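Local coordinates for rhamnose ABC transporter, periplasmic rhamnose-binding protein (PDB 4KVF) that is probably a periplasmic sugar-binding component of a rhamnose ABC transporter, capturing carbohydrate outside the membrane for uptake into the cell, at residues D128-K133 and D137-Q142; P112-A117 and I122-F127; I42-K47 and V56-G61; E306-K309 and E315-V318; A143-I148 and I182-T187. One frame throughout, in Å; residues are numbered along the deposited sequence.

Interaction 1 (D128-K133 and D137-Q142)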
# COMPACT_ATOMS: atom_id res chain seq x y z
N ASP A 128 5.96 -2.34 2.76
CA ASP A 128 4.78 -1.84 3.46
C ASP A 128 5.14 -0.73 4.46
O ASP A 128 4.75 0.41 4.29
CB ASP A 128 4.02 -2.97 4.15
CG ASP A 128 2.56 -3.00 3.77
OD1 ASP A 128 1.86 -2.00 4.02
OD2 ASP A 128 2.11 -4.03 3.22
N SER A 129 5.90 -1.09 5.49
CA SER A 129 6.38 -0.13 6.47
C SER A 129 7.90 -0.24 6.54
O SER A 129 8.45 -1.34 6.65
CB SER A 129 5.77 -0.39 7.84
OG SER A 129 4.37 -0.16 7.80
N ASP A 130 8.56 0.91 6.47
CA ASP A 130 10.01 0.93 6.32
C ASP A 130 10.73 0.92 7.66
O ASP A 130 10.16 1.29 8.70
CB ASP A 130 10.38 2.18 5.52
CG ASP A 130 11.78 2.12 4.94
OD1 ASP A 130 12.44 1.06 5.03
OD2 ASP A 130 12.19 3.14 4.35
N ALA A 131 12.00 0.50 7.64
CA ALA A 131 12.87 0.63 8.81
C ALA A 131 13.70 1.90 8.63
O ALA A 131 13.61 2.55 7.59
CB ALA A 131 13.79 -0.59 8.93
N ALA A 132 14.47 2.28 9.65
CA ALA A 132 15.37 3.42 9.51
C ALA A 132 16.25 3.19 8.28
O ALA A 132 16.62 2.06 7.98
CB ALA A 132 16.23 3.60 10.75
N LYS A 133 16.57 4.27 7.56
CA LYS A 133 17.20 4.15 6.25
C LYS A 133 18.53 3.39 6.28
O LYS A 133 18.91 2.76 5.29
CB LYS A 133 17.39 5.53 5.60
CG LYS A 133 16.12 6.40 5.56
CD LYS A 133 14.97 5.72 4.83
CE LYS A 133 13.81 6.68 4.54
NZ LYS A 133 13.17 7.22 5.78
N ASP A 137 18.65 -2.39 2.76
CA ASP A 137 19.23 -2.05 1.46
C ASP A 137 18.24 -1.38 0.52
O ASP A 137 18.63 -0.53 -0.27
CB ASP A 137 19.82 -3.31 0.82
CG ASP A 137 20.89 -3.94 1.68
OD1 ASP A 137 22.01 -3.38 1.73
OD2 ASP A 137 20.62 -4.99 2.31
N ALA A 138 16.97 -1.74 0.63
CA ALA A 138 15.91 -1.14 -0.18
C ALA A 138 14.56 -1.26 0.51
O ALA A 138 14.36 -2.13 1.36
CB ALA A 138 15.85 -1.80 -1.56
N PHE A 139 13.65 -0.38 0.13
CA PHE A 139 12.29 -0.37 0.67
C PHE A 139 11.29 -0.41 -0.47
O PHE A 139 11.33 0.44 -1.36
CB PHE A 139 12.08 0.89 1.52
CG PHE A 139 10.63 1.17 1.87
CD1 PHE A 139 9.83 0.21 2.46
CD2 PHE A 139 10.09 2.42 1.63
CE1 PHE A 139 8.51 0.48 2.78
CE2 PHE A 139 8.76 2.70 1.97
CZ PHE A 139 7.98 1.73 2.53
N ILE A 140 10.41 -1.41 -0.45
CA ILE A 140 9.36 -1.46 -1.47
C ILE A 140 8.14 -0.71 -0.96
O ILE A 140 7.46 -1.14 -0.03
CB ILE A 140 8.96 -2.91 -1.83
CG1 ILE A 140 10.20 -3.75 -2.15
CG2 ILE A 140 7.98 -2.89 -3.03
CD1 ILE A 140 11.12 -3.13 -3.23
N ASN A 141 7.86 0.42 -1.60
CA ASN A 141 6.72 1.27 -1.25
C ASN A 141 5.59 1.06 -2.25
O ASN A 141 5.77 1.26 -3.46
CB ASN A 141 7.15 2.74 -1.25
CG ASN A 141 6.12 3.63 -0.58
OD1 ASN A 141 5.06 3.16 -0.15
ND2 ASN A 141 6.45 4.92 -0.43
N GLN A 142 4.42 0.64 -1.76
CA GLN A 142 3.33 0.25 -2.64
C GLN A 142 2.81 1.43 -3.44
O GLN A 142 2.36 1.28 -4.58
CB GLN A 142 2.17 -0.41 -1.88
CG GLN A 142 1.59 0.43 -0.76
CD GLN A 142 2.21 0.10 0.58
OE1 GLN A 142 3.43 0.04 0.71
NE2 GLN A 142 1.36 -0.14 1.57
O HOH W 1 4.05 2.41 2.33
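Asp130 and Phe139 make the stacked part of the contact between the loop 128-133 and the strand that follows it, laying a carboxylate flat on an aromatic ring. The two planes differ by 6°, and Asp130 CG comes 3.4 Å from Phe139 CG. Further along the same face, Asp130 CB stands over the ring centre, 3.6 Å from the centroid, in a CH-pi contact. Phe139 has its CG anti to the backbone N (chi1 166°), which stretches the ring along the strand beneath the loop. Its opposite face looks onto the backbone N of Asn141, and the carbonyl carbon of Asp128 lies at its edge. With a serine in place of Phe139, the Asp130 carboxylate would probably lose the surface it rests on, and a gap would open under the loop.

The direct polar links gather at Asp128. Gln142 NE2 donates to Asp128 OD1 at 3.1 Å, approaching from above the carboxylate plane, whereas the backbone bond from Asp128 N to Ile140 O, 3.4 Å long, is weak. A water 2.9 Å from Asp128 O and 2.8 Å from Asn141 OD1 bridges the same end.

Strand 138-141 belongs to the parallel sheet of one lobe of this periplasmic binding protein and leads on toward helix 145-159. The charge on Asp130 is met outside the two segments, by Arg136. The carboxylate turns OD1 to Thr126, Arg136 and, weakly, Ala131 N, and its flat side to Phe139, a combination that probably holds its rotation.

Interaction 2 (P112-A117 and I122-F127)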
# COMPACT_ATOMS: atom_id res chain seq x y z
N PRO A 112 19.32 -3.26 14.99
CA PRO A 112 20.50 -4.05 15.36
C PRO A 112 20.53 -5.41 14.67
O PRO A 112 21.57 -5.79 14.11
CB PRO A 112 20.34 -4.22 16.87
CG PRO A 112 19.62 -2.97 17.29
CD PRO A 112 18.63 -2.73 16.18
N SER A 113 19.41 -6.13 14.68
CA SER A 113 19.38 -7.46 14.06
C SER A 113 19.44 -7.38 12.54
O SER A 113 20.15 -8.17 11.90
CB SER A 113 18.15 -8.26 14.52
OG SER A 113 16.95 -7.61 14.14
N LEU A 114 18.73 -6.42 11.94
CA LEU A 114 18.83 -6.25 10.48
C LEU A 114 20.25 -5.93 10.04
O LEU A 114 20.72 -6.44 9.02
CB LEU A 114 17.84 -5.20 9.95
CG LEU A 114 16.36 -5.61 10.00
CD1 LEU A 114 15.49 -4.50 9.43
CD2 LEU A 114 16.13 -6.92 9.24
N ASN A 115 20.95 -5.08 10.79
CA ASN A 115 22.32 -4.74 10.42
C ASN A 115 23.28 -5.89 10.69
O ASN A 115 24.30 -6.04 10.02
CB ASN A 115 22.78 -3.44 11.09
CG ASN A 115 22.29 -2.21 10.34
OD1 ASN A 115 22.12 -2.26 9.11
ND2 ASN A 115 22.04 -1.12 11.06
N GLN A 116 22.94 -6.73 11.67
CA GLN A 116 23.69 -7.95 11.89
C GLN A 116 23.53 -8.86 10.66
O GLN A 116 24.49 -9.49 10.21
CB GLN A 116 23.19 -8.67 13.14
CG GLN A 116 23.94 -9.94 13.47
CD GLN A 116 25.06 -9.70 14.47
OE1 GLN A 116 25.80 -8.71 14.38
NE2 GLN A 116 25.20 -10.61 15.43
N ALA A 117 22.31 -8.92 10.13
CA ALA A 117 22.06 -9.71 8.92
C ALA A 117 22.88 -9.17 7.76
O ALA A 117 23.55 -9.93 7.06
CB ALA A 117 20.57 -9.70 8.56
N ILE A 122 23.57 -10.80 4.11
CA ILE A 122 22.17 -11.02 3.82
C ILE A 122 21.61 -9.68 3.35
O ILE A 122 21.85 -8.66 3.99
CB ILE A 122 21.41 -11.47 5.08
CG1 ILE A 122 21.98 -12.79 5.60
CG2 ILE A 122 19.92 -11.62 4.78
CD1 ILE A 122 21.36 -13.27 6.91
N LYS A 123 20.90 -9.67 2.23
CA LYS A 123 20.25 -8.43 1.79
C LYS A 123 18.90 -8.22 2.47
O LYS A 123 18.12 -9.15 2.64
CB LYS A 123 20.10 -8.41 0.26
CG LYS A 123 21.42 -8.60 -0.49
CD LYS A 123 22.44 -7.53 -0.12
CE LYS A 123 23.85 -7.98 -0.47
NZ LYS A 123 24.85 -6.94 -0.12
N VAL A 124 18.64 -6.98 2.86
CA VAL A 124 17.42 -6.67 3.59
C VAL A 124 16.56 -5.70 2.80
O VAL A 124 16.98 -4.60 2.47
CB VAL A 124 17.74 -6.07 4.97
CG1 VAL A 124 16.47 -5.60 5.65
CG2 VAL A 124 18.45 -7.10 5.84
N VAL A 125 15.35 -6.15 2.47
CA VAL A 125 14.38 -5.34 1.76
C VAL A 125 13.14 -5.17 2.65
O VAL A 125 12.47 -6.14 3.02
CB VAL A 125 13.95 -6.04 0.46
CG1 VAL A 125 12.85 -5.26 -0.23
CG2 VAL A 125 15.15 -6.21 -0.46
N THR A 126 12.84 -3.94 3.00
CA THR A 126 11.63 -3.70 3.75
C THR A 126 10.46 -3.53 2.79
O THR A 126 10.64 -3.26 1.60
CB THR A 126 11.76 -2.46 4.64
OG1 THR A 126 12.29 -1.39 3.85
CG2 THR A 126 12.74 -2.73 5.77
N PHE A 127 9.25 -3.70 3.30
CA PHE A 127 8.05 -3.50 2.49
C PHE A 127 6.90 -3.07 3.36
O PHE A 127 6.88 -3.36 4.55
CB PHE A 127 7.70 -4.75 1.66
CG PHE A 127 7.09 -5.88 2.46
CD1 PHE A 127 7.88 -6.72 3.21
CD2 PHE A 127 5.72 -6.10 2.43
CE1 PHE A 127 7.32 -7.77 3.93
CE2 PHE A 127 5.15 -7.15 3.16
CZ PHE A 127 5.96 -7.99 3.90
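Leu114 and Val124 meet where the helix 111-119 leans on the strand 123-127, their side chains crossing at about a right angle. The Leu114 branch forms a two-pronged bump: CD2 lies 3.8 Å from Val124 CG1, and CD1 touches the same methyl at 4.1 Å. Val124 CG1 is therefore held in the fork of the leucine. The other valine methyl, CG2, turns to the helix backbone and rests 4.0 Å from Leu114 O; with CG1 anti to the backbone N (chi1 173°), the valine spreads both methyls over the helix.

One turn further along, Ala117 supplies the hollow. Its short side chain lets Ile122 come close, CB to CB at 4.0 Å, with the CD1 end of Ile122 at a similar distance. Ala117 CB also borders Val124 CG2 and so sits between two branched side chains of the strand segment. The helix and strand are the last two elements of a beta-alpha-beta unit that starts with strand 99-102, part of the parallel sheet in one lobe of the periplasmic-binding-protein fold. The alanine touches Ile100 of that first strand as well, and Ile93 of helix 85-94 covers it from outside the unit. The helix starts at Cys111, whose disulfide to Cys135 ties it to the chain beyond the strand.

The turn between the elements is closed by the backbone. Ile122 N donates to Ala117 O at 3.1 Å from 38° above the carbonyl plane, and Ile122 CB lies 3.3 Å from the same Ala117 O.

Interaction 3 (I42-K47 and V56-G61)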
# COMPACT_ATOMS: atom_id res chain seq x y z
N ILE A 42 15.02 -16.80 0.07
CA ILE A 42 14.36 -15.52 0.29
C ILE A 42 13.22 -15.71 1.28
O ILE A 42 12.29 -16.48 1.02
CB ILE A 42 13.85 -14.93 -1.05
CG1 ILE A 42 15.02 -14.78 -2.04
CG2 ILE A 42 13.15 -13.59 -0.81
CD1 ILE A 42 14.63 -14.22 -3.41
N ALA A 43 13.30 -15.03 2.42
CA ALA A 43 12.32 -15.23 3.48
C ALA A 43 11.49 -13.97 3.69
O ALA A 43 12.01 -12.87 3.59
CB ALA A 43 13.02 -15.60 4.77
N TYR A 44 10.20 -14.16 3.98
CA TYR A 44 9.26 -13.05 4.18
C TYR A 44 8.80 -13.00 5.64
O TYR A 44 8.43 -14.02 6.23
CB TYR A 44 8.04 -13.22 3.28
CG TYR A 44 8.33 -12.82 1.87
CD1 TYR A 44 9.09 -13.64 1.04
CD2 TYR A 44 7.88 -11.62 1.36
CE1 TYR A 44 9.39 -13.28 -0.26
CE2 TYR A 44 8.18 -11.24 0.06
CZ TYR A 44 8.93 -12.08 -0.74
OH TYR A 44 9.21 -11.69 -2.03
N LEU A 45 8.83 -11.79 6.19
CA LEU A 45 8.38 -11.53 7.56
C LEU A 45 7.41 -10.36 7.52
O LEU A 45 7.81 -9.19 7.68
CB LEU A 45 9.58 -11.17 8.47
CG LEU A 45 9.32 -10.75 9.93
CD1 LEU A 45 8.36 -11.70 10.62
CD2 LEU A 45 10.64 -10.69 10.68
N PRO A 46 6.13 -10.67 7.32
CA PRO A 46 5.10 -9.63 7.33
C PRO A 46 4.82 -9.16 8.76
O PRO A 46 5.39 -9.71 9.70
CB PRO A 46 3.89 -10.35 6.74
CG PRO A 46 4.06 -11.77 7.22
CD PRO A 46 5.55 -12.03 7.22
N LYS A 47 3.97 -8.16 8.91
CA LYS A 47 3.59 -7.69 10.24
C LYS A 47 2.82 -8.75 11.03
O LYS A 47 3.07 -8.96 12.21
CB LYS A 47 2.77 -6.40 10.15
CG LYS A 47 3.54 -5.27 9.49
CD LYS A 47 2.86 -3.94 9.69
CE LYS A 47 3.86 -2.81 9.56
NZ LYS A 47 3.18 -1.48 9.60
N VAL A 56 -2.11 -12.73 0.35
CA VAL A 56 -1.98 -12.35 -1.05
C VAL A 56 -0.63 -11.69 -1.28
O VAL A 56 0.02 -11.90 -2.30
CB VAL A 56 -3.10 -11.38 -1.49
CG1 VAL A 56 -2.90 -10.95 -2.94
CG2 VAL A 56 -4.47 -12.02 -1.29
N GLU A 57 -0.21 -10.90 -0.29
CA GLU A 57 1.04 -10.15 -0.33
C GLU A 57 2.25 -11.06 -0.41
O GLU A 57 3.05 -10.98 -1.35
CB GLU A 57 1.13 -9.26 0.91
CG GLU A 57 2.32 -8.35 0.97
CD GLU A 57 2.10 -7.21 1.95
OE1 GLU A 57 1.91 -7.49 3.16
OE2 GLU A 57 2.08 -6.04 1.52
N VAL A 58 2.41 -11.94 0.57
CA VAL A 58 3.57 -12.83 0.56
C VAL A 58 3.46 -13.90 -0.52
O VAL A 58 4.47 -14.45 -0.96
CB VAL A 58 3.83 -13.48 1.94
CG1 VAL A 58 4.19 -12.40 2.95
CG2 VAL A 58 2.61 -14.30 2.40
N GLY A 59 2.23 -14.17 -0.95
CA GLY A 59 1.96 -15.13 -2.01
C GLY A 59 2.55 -14.67 -3.32
O GLY A 59 2.94 -15.48 -4.17
N GLY A 60 2.60 -13.35 -3.50
CA GLY A 60 3.23 -12.77 -4.67
C GLY A 60 4.73 -12.99 -4.62
O GLY A 60 5.37 -13.21 -5.64
N GLY A 61 5.30 -12.92 -3.42
CA GLY A 61 6.71 -13.20 -3.24
C GLY A 61 7.01 -14.65 -3.58
O GLY A 61 8.02 -14.94 -4.21
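The Tyr44 side chain, with its flat ring approached obliquely, reaches the helix 52-67 at two places along its length. Near its root, Val58 CG1 lies 4.0 Å from Tyr44 CB and 4.1 Å from Tyr44 CD2; at the phenol end, Gly61 CA closes on the CZ and OH atoms. The puckered Pro46 ring offers its CG to the same Val58 methyl at 4.3 Å, so that CG1 is shared between tyrosine and proline. Strand 41-45 and this helix open the beta-alpha-beta unit completed by strand 71-74; both strands belong to the parallel sheet of one lobe of the periplasmic-binding-protein fold, and the helix packs on it.

Tyr44 and Val58 run past each other in opposite directions, which carries the phenol one turn further along the helix, to Gly61. Tyr44 CG is anti to its carbonyl carbon (chi1 -77°), a torsion that lays the ring across this side of the helix. Val58 is also covered by Tyr72 and Leu74 of strand 71-74. No hydrogen bond joins the two segments; the tyrosine's polar end is satisfied elsewhere, its hydroxyl bonding to Gly285 O of helix 281-296.

The absence of a side chain at Gly61 is what permits so close an approach, because a CB at that position would fall only 2.2 Å from Tyr44 CZ. Gly61 CA lies almost equally far from Tyr44 CE1 and CE2 (4.0 and 4.1 Å) and approaches Tyr44 OH to 3.2 Å.

Interaction 4 (E306-K309 and E315-V318)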
# COMPACT_ATOMS: atom_id res chain seq x y z
N GLU A 306 19.76 3.64 -9.93
CA GLU A 306 20.06 2.29 -10.41
C GLU A 306 18.79 1.65 -10.94
O GLU A 306 17.70 1.88 -10.42
CB GLU A 306 20.64 1.44 -9.27
CG GLU A 306 22.05 1.85 -8.87
CD GLU A 306 22.60 0.99 -7.76
OE1 GLU A 306 21.79 0.35 -7.05
OE2 GLU A 306 23.84 0.94 -7.60
N LYS A 307 18.93 0.84 -11.99
CA LYS A 307 17.78 0.20 -12.62
C LYS A 307 17.89 -1.31 -12.57
O LYS A 307 18.99 -1.85 -12.63
CB LYS A 307 17.63 0.65 -14.09
CG LYS A 307 17.40 2.15 -14.29
CD LYS A 307 17.19 2.54 -15.77
CE LYS A 307 18.50 2.53 -16.54
NZ LYS A 307 18.36 3.06 -17.93
N PHE A 308 16.75 -1.99 -12.46
CA PHE A 308 16.74 -3.44 -12.54
C PHE A 308 15.41 -3.94 -13.09
O PHE A 308 14.43 -3.20 -13.13
CB PHE A 308 17.02 -4.08 -11.19
CG PHE A 308 15.93 -3.88 -10.18
CD1 PHE A 308 15.78 -2.66 -9.54
CD2 PHE A 308 15.05 -4.92 -9.86
CE1 PHE A 308 14.76 -2.48 -8.60
CE2 PHE A 308 14.03 -4.73 -8.94
CZ PHE A 308 13.89 -3.50 -8.30
N LYS A 309 15.41 -5.19 -13.54
CA LYS A 309 14.23 -5.81 -14.10
C LYS A 309 13.53 -6.59 -13.00
O LYS A 309 14.18 -7.26 -12.19
CB LYS A 309 14.62 -6.78 -15.22
CG LYS A 309 15.32 -6.14 -16.41
CD LYS A 309 14.46 -5.05 -17.03
CE LYS A 309 14.93 -4.73 -18.45
NZ LYS A 309 16.41 -4.61 -18.52
N GLU A 315 10.64 -2.71 -15.68
CA GLU A 315 11.87 -2.11 -15.17
C GLU A 315 11.62 -1.10 -14.06
O GLU A 315 10.67 -0.31 -14.10
CB GLU A 315 12.65 -1.43 -16.31
CG GLU A 315 14.07 -0.99 -15.92
CD GLU A 315 14.81 -0.33 -17.08
OE1 GLU A 315 14.22 0.56 -17.74
OE2 GLU A 315 15.97 -0.72 -17.35
N TYR A 316 12.48 -1.14 -13.04
CA TYR A 316 12.39 -0.22 -11.92
C TYR A 316 13.63 0.63 -11.79
O TYR A 316 14.73 0.18 -12.09
CB TYR A 316 12.13 -0.98 -10.62
CG TYR A 316 10.66 -1.31 -10.51
CD1 TYR A 316 9.78 -0.42 -9.93
CD2 TYR A 316 10.15 -2.46 -11.10
CE1 TYR A 316 8.42 -0.69 -9.87
CE2 TYR A 316 8.80 -2.75 -11.04
CZ TYR A 316 7.94 -1.86 -10.41
OH TYR A 316 6.59 -2.13 -10.37
N THR A 317 13.45 1.88 -11.38
CA THR A 317 14.58 2.74 -11.05
C THR A 317 14.52 3.03 -9.55
O THR A 317 13.48 3.47 -9.03
CB THR A 317 14.55 4.07 -11.81
OG1 THR A 317 14.59 3.83 -13.23
CG2 THR A 317 15.77 4.94 -11.42
N VAL A 318 15.61 2.76 -8.84
CA VAL A 318 15.67 3.00 -7.41
C VAL A 318 15.59 4.50 -7.14
O VAL A 318 16.26 5.29 -7.81
CB VAL A 318 16.98 2.44 -6.81
CG1 VAL A 318 17.04 2.68 -5.32
CG2 VAL A 318 17.13 0.95 -7.10
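Strands 307-309 and 315-317 pair as an antiparallel beta hairpin that packs by one face against helix 281-296 and strand 323-325, and the backbone does the joining. Phe308 and Tyr316 form the hydrogen-bonded pair: Phe308 N donates to Tyr316 O at 3.0 Å and Tyr316 N to Phe308 O at 2.8 Å. A third bond, from Val318 N to Glu306 O, extends the pairing beyond the strands and lies nearly along the C=O axis.

The two faces differ in chemistry. On the inner one, Phe308 has its CG between the backbone N and the carbonyl carbon (chi1 68°), which brings CE1 to 3.6 Å from Tyr316 CB; the ring also touches Leu287 and Ala291 of the helix, and the tyrosine hydroxyl bonds to Leu326 O. The outer face, exposed, carries Lys307, Lys309, Glu315 and Thr317. Here Lys309 NZ stands 4.1 Å from Glu315 OE2, too far for a salt bridge, so attraction between the charges is likely to be loose. Lys307 lies alongside Thr317, pointing the same way, and crosses the extended glutamate with its aliphatic part. Its CG comes 3.4 Å from Thr317 OG1, and its CD 3.8 Å from Glu315 OE2.

Interaction 5 (A143-I148 and I182-T187)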
# COMPACT_ATOMS: atom_id res chain seq x y z
N ALA A 143 2.89 2.61 -2.84
CA ALA A 143 2.48 3.84 -3.53
C ALA A 143 2.94 4.98 -2.66
O ALA A 143 2.86 4.88 -1.45
CB ALA A 143 0.97 3.88 -3.71
N THR A 144 3.39 6.07 -3.28
CA THR A 144 3.85 7.22 -2.52
C THR A 144 2.65 7.99 -1.97
O THR A 144 1.53 7.84 -2.44
CB THR A 144 4.69 8.19 -3.36
OG1 THR A 144 3.92 8.67 -4.47
CG2 THR A 144 5.96 7.51 -3.87
N THR A 145 2.90 8.83 -0.97
CA THR A 145 1.81 9.64 -0.46
C THR A 145 1.37 10.64 -1.53
O THR A 145 0.18 10.96 -1.63
CB THR A 145 2.17 10.37 0.84
OG1 THR A 145 3.31 11.21 0.61
CG2 THR A 145 2.49 9.37 1.93
N GLN A 146 2.31 11.10 -2.35
CA GLN A 146 1.99 11.98 -3.47
C GLN A 146 1.08 11.23 -4.43
O GLN A 146 0.06 11.77 -4.90
CB GLN A 146 3.26 12.42 -4.21
CG GLN A 146 3.01 13.37 -5.36
CD GLN A 146 2.37 14.67 -4.91
OE1 GLN A 146 2.63 15.16 -3.81
NE2 GLN A 146 1.52 15.23 -5.77
N GLY A 147 1.45 9.99 -4.73
CA GLY A 147 0.68 9.18 -5.67
C GLY A 147 -0.74 8.98 -5.18
O GLY A 147 -1.72 9.10 -5.93
N ILE A 148 -0.87 8.69 -3.89
CA ILE A 148 -2.16 8.40 -3.30
C ILE A 148 -3.01 9.68 -3.30
O ILE A 148 -4.16 9.68 -3.75
CB ILE A 148 -2.01 7.81 -1.88
CG1 ILE A 148 -1.44 6.39 -1.99
CG2 ILE A 148 -3.35 7.73 -1.17
CD1 ILE A 148 -0.97 5.81 -0.68
N ILE A 182 -4.15 13.40 3.19
CA ILE A 182 -5.01 14.59 3.18
C ILE A 182 -4.18 15.83 2.87
O ILE A 182 -4.59 16.71 2.10
CB ILE A 182 -5.77 14.73 4.52
CG1 ILE A 182 -6.84 13.63 4.61
CG2 ILE A 182 -6.38 16.12 4.67
CD1 ILE A 182 -7.43 13.46 6.02
N GLU A 183 -2.97 15.91 3.44
CA GLU A 183 -2.11 17.05 3.15
C GLU A 183 -1.77 17.11 1.66
O GLU A 183 -1.79 18.17 1.06
CB GLU A 183 -0.84 17.04 4.01
CG GLU A 183 0.07 18.24 3.76
CD GLU A 183 -0.55 19.57 4.18
OE1 GLU A 183 -1.35 19.59 5.15
OE2 GLU A 183 -0.22 20.60 3.56
N VAL A 184 -1.50 15.96 1.06
CA VAL A 184 -1.25 15.94 -0.38
C VAL A 184 -2.50 16.38 -1.15
O VAL A 184 -2.41 17.18 -2.08
CB VAL A 184 -0.77 14.56 -0.87
CG1 VAL A 184 -0.65 14.56 -2.39
CG2 VAL A 184 0.58 14.24 -0.22
N MSE A 185 -3.67 15.88 -0.74
CA MSE A 185 -4.93 16.32 -1.35
C MSE A 185 -5.08 17.84 -1.33
O MSE A 185 -5.47 18.45 -2.33
CB MSE A 185 -6.12 15.69 -0.63
CG MSE A 185 -6.28 14.21 -0.85
SE MSE A 185 -7.94 13.59 -0.02
CE MSE A 185 -9.19 14.51 -1.18
N LYS A 186 -4.77 18.45 -0.19
CA LYS A 186 -4.84 19.90 -0.08
C LYS A 186 -3.86 20.60 -1.04
O LYS A 186 -4.20 21.61 -1.65
CB LYS A 186 -4.57 20.35 1.36
CG LYS A 186 -5.66 19.98 2.34
CD LYS A 186 -5.27 20.40 3.76
CE LYS A 186 -6.33 20.03 4.78
NZ LYS A 186 -5.87 20.35 6.16
N THR A 187 -2.65 20.06 -1.15
CA THR A 187 -1.67 20.68 -2.04
C THR A 187 -2.16 20.58 -3.47
O THR A 187 -2.03 21.53 -4.25
CB THR A 187 -0.27 20.06 -1.88
OG1 THR A 187 -0.27 18.73 -2.42
CG2 THR A 187 0.12 20.02 -0.41
O HOH W 2 2.03 17.47 -2.82
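Val184 projects from helix 176-189 onto the first turn of helix 145-159, meeting Thr145 and Gln146. Its CB already lies 3.8 Å from Thr145 O. From there the side chain divides: CG1, anti to the backbone N (chi1 175°), reaches the amide end of Gln146 and lies 3.6 Å from OE1, while CG2 settles 3.6 Å from Thr145 O, with Thr145 OG1 at its flank. The valine tip is thus wedged between a backbone carbonyl and a side-chain amide, and it crosses both residues at about a right angle.

Gln146 is bent at chi2 (61°), which folds its amide back toward the valine. A water donates to Gln146 OE1 at 2.6 Å and to Thr187 OG1 at 2.7 Å, linking segments 143-148 and 182-187, which share no direct hydrogen bond. Thr187 OG1 in turn donates to Val184 O, on a lone pair in the carbonyl plane, and Gln146 NE2 bonds to Glu150 and weakly to Glu188 of the partner helix. Cutting Val184 back to an alanine is likely to open a gap beside Thr145 O and the Gln146 amide.

The receiving turn is itself capped: Gly147 N donates to Thr144 OG1 at 2.8 Å, with Thr144 as N-cap. This surface contact joins the start of helix 145-159 to helix 176-189, whose Ile182 packs on strands 164-170 and 197-204 of the four-stranded parallel sheet.

In the fold
Interactions 2 and 3 are buried, mainly apolar packing of helices on the six-stranded parallel sheet, interaction 2 adding one backbone bond; interaction 1 reaches the same sheet but is only partly buried and adds a stacked carboxylate and polar links. Strands 123-127 and 138-141 are neighbours, so interactions 1 and 2 meet directly, Ile140 N lying 2.8 Å from Thr126 O. Interaction 3 touches interaction 1 through Lys47 and Ser129, and also where the Asp128 and Glu57 carboxylates come close, perhaps sharing a proton. Interaction 4, a hairpin outside that sheet, relies on backbone bonds. Interaction 5, about 26 Å from interaction 3 between centres, is a water-bridged surface contact beside the other parallel sheet.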